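PDB 3FAW: reticulocyte binding protein from Streptococcus agalactiae COH1, which is probably a cell-wall-anchored pullulanase, a surface enzyme that hydrolyses alpha-1,6 branch linkages in pullulan and related alpha-glucans. Local coordinates for residues K769-D781 and P787-D799. Numbering follows the deposited sequence.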
loop_
_atom_site.group_PDB
_atom_site.type_symbol
_atom_site.label_atom_id
_atom_site.label_comp_id
_atom_site.label_asym_id
_atom_site.label_seq_id
_atom_site.Cartn_x
_atom_site.Cartn_y
_atom_site.Cartn_z
ATOM N N LYS A 769 41.462 16.013 -2.475
ATOM C CA LYS A 769 42.422 16.174 -1.368
ATOM C C LYS A 769 41.910 17.102 -0.263
ATOM O O LYS A 769 42.284 16.958 0.901
ATOM C CB LYS A 769 43.779 16.692 -1.878
ATOM C CG LYS A 769 43.750 18.112 -2.443
ATOM C CD LYS A 769 45.129 18.575 -2.883
ATOM C CE LYS A 769 45.107 20.035 -3.304
ATOM N NZ LYS A 769 46.457 20.534 -3.696
ATOM N N HIS A 770 41.060 18.054 -0.640
ATOM C CA HIS A 770 40.441 18.986 0.309
ATOM C C HIS A 770 39.646 18.288 1.426
ATOM O O HIS A 770 39.415 18.875 2.483
ATOM C CB HIS A 770 39.527 19.960 -0.443
ATOM C CG HIS A 770 38.361 19.302 -1.113
ATOM N ND1 HIS A 770 37.110 19.253 -0.539
ATOM C CD2 HIS A 770 38.258 18.658 -2.299
ATOM C CE1 HIS A 770 36.285 18.610 -1.345
ATOM N NE2 HIS A 770 36.955 18.238 -2.420
ATOM N N LEU A 771 39.233 17.043 1.187
ATOM C CA LEU A 771 38.487 16.261 2.175
ATOM C C LEU A 771 39.328 15.857 3.389
ATOM O O LEU A 771 38.781 15.597 4.461
ATOM C CB LEU A 771 37.897 15.003 1.525
ATOM C CG LEU A 771 36.859 15.212 0.421
ATOM C CD1 LEU A 771 36.423 13.863 -0.153
ATOM C CD2 LEU A 771 35.660 15.997 0.941
ATOM N N LEU A 772 40.650 15.810 3.226
ATOM C CA LEU A 772 41.555 15.461 4.327
ATOM C C LEU A 772 41.581 16.522 5.439
ATOM O O LEU A 772 42.023 16.239 6.550
ATOM C CB LEU A 772 42.977 15.219 3.800
ATOM C CG LEU A 772 43.147 14.004 2.882
ATOM C CD1 LEU A 772 44.437 14.103 2.087
ATOM C CD2 LEU A 772 43.100 12.706 3.681
ATOM N N LYS A 773 41.107 17.731 5.130
ATOM C CA LYS A 773 41.026 18.826 6.106
ATOM C C LYS A 773 39.679 18.879 6.835
ATOM O O LYS A 773 39.476 19.729 7.701
ATOM C CB LYS A 773 41.263 20.169 5.409
ATOM C CG LYS A 773 42.610 20.297 4.695
ATOM C CD LYS A 773 43.792 20.366 5.663
ATOM C CE LYS A 773 43.775 21.626 6.518
ATOM N NZ LYS A 773 45.061 21.828 7.238
ATOM N N GLY A 774 38.767 17.977 6.480
ATOM C CA GLY A 774 37.418 17.968 7.041
ATOM C C GLY A 774 37.293 17.244 8.370
ATOM O O GLY A 774 38.265 16.703 8.894
ATOM N N GLN A 775 36.074 17.244 8.907
ATOM C CA GLN A 775 35.763 16.595 10.180
ATOM C C GLN A 775 34.999 15.303 9.922
ATOM O O GLN A 775 34.120 15.263 9.060
ATOM C CB GLN A 775 34.901 17.515 11.046
ATOM C CG GLN A 775 35.515 18.886 11.336
ATOM C CD GLN A 775 34.489 19.914 11.813
ATOM O OE1 GLN A 775 33.341 19.926 11.362
ATOM N NE2 GLN A 775 34.910 20.791 12.719
ATOM N N VAL A 776 35.324 14.257 10.678
ATOM C CA VAL A 776 34.592 12.990 10.607
ATOM C C VAL A 776 33.343 13.062 11.483
ATOM O O VAL A 776 33.452 13.227 12.701
ATOM C CB VAL A 776 35.459 11.802 11.081
ATOM C CG1 VAL A 776 34.684 10.484 10.938
ATOM C CG2 VAL A 776 36.762 11.750 10.297
ATOM N N ILE A 777 32.164 12.943 10.865
ATOM C CA ILE A 777 30.893 12.960 11.612
ATOM C C ILE A 777 30.190 11.589 11.676
ATOM O O ILE A 777 29.305 11.380 12.513
ATOM C CB ILE A 777 29.931 14.058 11.096
ATOM C CG1 ILE A 777 29.511 13.806 9.646
ATOM C CG2 ILE A 777 30.590 15.430 11.235
ATOM C CD1 ILE A 777 28.343 14.659 9.215
ATOM N N VAL A 778 30.586 10.669 10.798
ATOM C CA VAL A 778 30.165 9.269 10.897
ATOM C C VAL A 778 31.402 8.378 10.841
ATOM O O VAL A 778 32.247 8.537 9.958
ATOM C CB VAL A 778 29.187 8.865 9.760
ATOM C CG1 VAL A 778 28.808 7.386 9.862
ATOM C CG2 VAL A 778 27.945 9.730 9.791
ATOM N N ASP A 779 31.511 7.453 11.789
ATOM C CA ASP A 779 32.600 6.473 11.781
ATOM C C ASP A 779 32.037 5.069 12.025
ATOM O O ASP A 779 30.840 4.848 11.838
ATOM C CB ASP A 779 33.710 6.879 12.773
ATOM C CG ASP A 779 33.350 6.627 14.229
ATOM O OD1 ASP A 779 32.202 6.248 14.530
ATOM O OD2 ASP A 779 34.242 6.813 15.086
ATOM N N ALA A 780 32.889 4.127 12.425
ATOM C CA ALA A 780 32.465 2.741 12.645
ATOM C C ALA A 780 31.527 2.568 13.849
ATOM O O ALA A 780 30.735 1.618 13.889
ATOM C CB ALA A 780 33.688 1.841 12.798
ATOM N N ASP A 781 31.618 3.477 14.821
ATOM C CA ASP A 781 30.874 3.352 16.082
ATOM C C ASP A 781 29.641 4.247 16.200
ATOM O O ASP A 781 28.663 3.876 16.859
ATOM C CB ASP A 781 31.796 3.652 17.264
ATOM C CG ASP A 781 32.863 2.597 17.461
ATOM O OD1 ASP A 781 32.614 1.413 17.144
ATOM O OD2 ASP A 781 33.952 2.956 17.947
ATOM N N PRO A 787 31.477 16.754 15.172
ATOM C CA PRO A 787 32.796 16.180 14.914
ATOM C C PRO A 787 33.168 15.079 15.911
ATOM O O PRO A 787 32.976 15.244 17.117
ATOM C CB PRO A 787 33.748 17.379 15.065
ATOM C CG PRO A 787 32.899 18.581 14.950
ATOM C CD PRO A 787 31.558 18.195 15.476
ATOM N N ILE A 788 33.679 13.965 15.393
ATOM C CA ILE A 788 34.186 12.875 16.221
ATOM C C ILE A 788 35.688 13.106 16.431
ATOM O O ILE A 788 36.461 13.118 15.471
ATOM C CB ILE A 788 33.926 11.500 15.566
ATOM C CG1 ILE A 788 32.425 11.294 15.327
ATOM C CG2 ILE A 788 34.467 10.380 16.442
ATOM C CD1 ILE A 788 32.096 10.134 14.397
ATOM N N SER A 789 36.088 13.296 17.688
ATOM C CA SER A 789 37.453 13.722 18.019
ATOM C C SER A 789 38.512 12.667 17.704
ATOM O O SER A 789 39.582 12.998 17.190
ATOM C CB SER A 789 37.543 14.122 19.495
ATOM O OG SER A 789 37.188 13.041 20.338
ATOM N N THR A 790 38.212 11.407 18.018
ATOM C CA THR A 790 39.109 10.285 17.717
ATOM C C THR A 790 38.350 9.206 16.925
ATOM O O THR A 790 37.881 8.219 17.497
ATOM C CB THR A 790 39.749 9.704 19.010
ATOM O OG1 THR A 790 40.581 8.581 18.682
ATOM C CG2 THR A 790 38.680 9.281 20.021
ATOM N N PRO A 791 38.224 9.396 15.595
ATOM C CA PRO A 791 37.405 8.504 14.769
ATOM C C PRO A 791 37.941 7.074 14.669
ATOM O O PRO A 791 39.149 6.869 14.566
ATOM C CB PRO A 791 37.431 9.170 13.384
ATOM C CG PRO A 791 37.959 10.542 13.602
ATOM C CD PRO A 791 38.844 10.462 14.786
ATOM N N ARG A 792 37.032 6.103 14.690
ATOM C CA ARG A 792 37.393 4.694 14.558
ATOM C C ARG A 792 37.080 4.159 13.161
ATOM O O ARG A 792 36.032 4.467 12.585
ATOM C CB ARG A 792 36.654 3.863 15.610
ATOM C CG ARG A 792 37.168 4.078 17.026
ATOM C CD ARG A 792 38.470 3.331 17.279
ATOM N NE ARG A 792 39.171 3.839 18.459
ATOM C CZ ARG A 792 40.003 4.882 18.472
ATOM N NH1 ARG A 792 40.263 5.569 17.363
ATOM N NH2 ARG A 792 40.580 5.247 19.612
ATOM N N GLY A 793 37.997 3.359 12.626
ATOM C CA GLY A 793 37.791 2.677 11.349
ATOM C C GLY A 793 38.344 3.399 10.132
ATOM O O GLY A 793 38.174 2.931 9.003
ATOM N N VAL A 794 39.007 4.533 10.355
ATOM C CA VAL A 794 39.567 5.338 9.269
ATOM C C VAL A 794 40.933 5.909 9.655
ATOM O O VAL A 794 41.143 6.296 10.804
ATOM C CB VAL A 794 38.632 6.510 8.900
ATOM C CG1 VAL A 794 38.420 7.445 10.103
ATOM C CG2 VAL A 794 39.182 7.276 7.699
ATOM N N HIS A 795 41.851 5.956 8.690
ATOM C CA HIS A 795 43.145 6.616 8.874
ATOM C C HIS A 795 43.425 7.564 7.712
ATOM O O HIS A 795 43.237 7.207 6.546
ATOM C CB HIS A 795 44.269 5.587 9.002
ATOM C CG HIS A 795 44.115 4.672 10.177
ATOM N ND1 HIS A 795 44.728 4.907 11.390
ATOM C CD2 HIS A 795 43.411 3.526 10.327
ATOM C CE1 HIS A 795 44.408 3.945 12.236
ATOM N NE2 HIS A 795 43.610 3.093 11.616
ATOM N N PHE A 796 43.872 8.772 8.044
ATOM C CA PHE A 796 44.152 9.808 7.052
ATOM C C PHE A 796 45.591 9.683 6.551
ATOM O O PHE A 796 46.530 9.659 7.351
ATOM C CB PHE A 796 43.917 11.204 7.654
ATOM C CG PHE A 796 42.462 11.590 7.744
ATOM C CD1 PHE A 796 41.984 12.714 7.081
ATOM C CD2 PHE A 796 41.565 10.823 8.483
ATOM C CE1 PHE A 796 40.634 13.070 7.158
ATOM C CE2 PHE A 796 40.219 11.174 8.563
ATOM C CZ PHE A 796 39.756 12.299 7.900
ATOM N N GLU A 797 45.752 9.601 5.230
ATOM C CA GLU A 797 47.073 9.520 4.593
ATOM C C GLU A 797 47.369 10.817 3.821
ATOM O O GLU A 797 46.673 11.817 4.000
ATOM C CB GLU A 797 47.139 8.307 3.651
ATOM C CG GLU A 797 46.578 7.003 4.226
ATOM C CD GLU A 797 47.269 6.552 5.504
ATOM O OE1 GLU A 797 48.416 6.976 5.773
ATOM O OE2 GLU A 797 46.655 5.750 6.241
ATOM N N LYS A 798 48.395 10.797 2.967
ATOM C CA LYS A 798 48.809 11.985 2.202
ATOM C C LYS A 798 47.742 12.459 1.196
ATOM O O LYS A 798 47.405 13.641 1.161
ATOM C CB LYS A 798 50.140 11.712 1.488
ATOM C CG LYS A 798 50.666 12.843 0.605
ATOM C CD LYS A 798 50.876 14.137 1.380
ATOM C CE LYS A 798 51.688 15.143 0.571
ATOM N NZ LYS A 798 51.852 16.438 1.289
ATOM N N ASP A 799 47.228 11.544 0.377
ATOM C CA ASP A 799 46.137 11.867 -0.557
ATOM C C ASP A 799 45.132 10.709 -0.668
ATOM O O ASP A 799 44.569 10.450 -1.733
ATOM C CB ASP A 799 46.695 12.262 -1.936
ATOM C CG ASP A 799 47.339 11.096 -2.680
ATOM O OD1 ASP A 799 47.473 10.001 -2.094
ATOM O OD2 ASP A 799 47.709 11.274 -3.862
#
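P787 lies alongside the extended side chain of Q775, its CG 3.7 Å from Q775 NE2, so an exposed ring is met by the amide end of a side chain suited to the surface. Beside it the backbone pairs: I788 N gives a hydrogen bond of 2.8 Å to V776 O, on the side of strand 775-778 turned away from strand 807-813. I788 folds back over this strand, with CD1 3.6 Å from I777 O; CG1 beside its own backbone N (chi1 -58°) sends the branch there. Proline suits position 791 because the apolar CB and CG of its ring pack against the branched side chain of V776, P791 CG lying 3.7 Å from V776 CG2.

At R792 the contact turns polar. Its N points at D779 OD2 over 2.9 Å, almost straight at 178°, on the anti side but 32° out of the carboxylate plane. The other oxygen, OD1, accepts from D781 N in an Asx turn and also from Q782 N, so backbone N-H groups hold both oxygens. A780 N returns a bond to R792 O, while D781 OD2 rests near the aliphatic CG of R792; D781 pairs its OD1 with K689. G793 follows with positive phi, where a CB would crowd that of A780.

F796 turns its ring into the groove between strand 775-778 and the 3-10 turn 769-773: V776 CG2 sits at the ring edge, 3.9 Å from F796 CZ, and L772 CD2 lies 3.6 Å from F796 CD1, the two side chains sliding past each other in opposite directions. The other methyl of L772 reaches the backbone at K798.

Within the C-terminal beta domain the contact thus joins the outermost strands of two sheets by mixed chemistry: apolar carbons pack around V776, L772 and F796, while the buried carboxylate of D779, beside I788 CD1 and probably ionised, fixes the turn through backbone N-H groups.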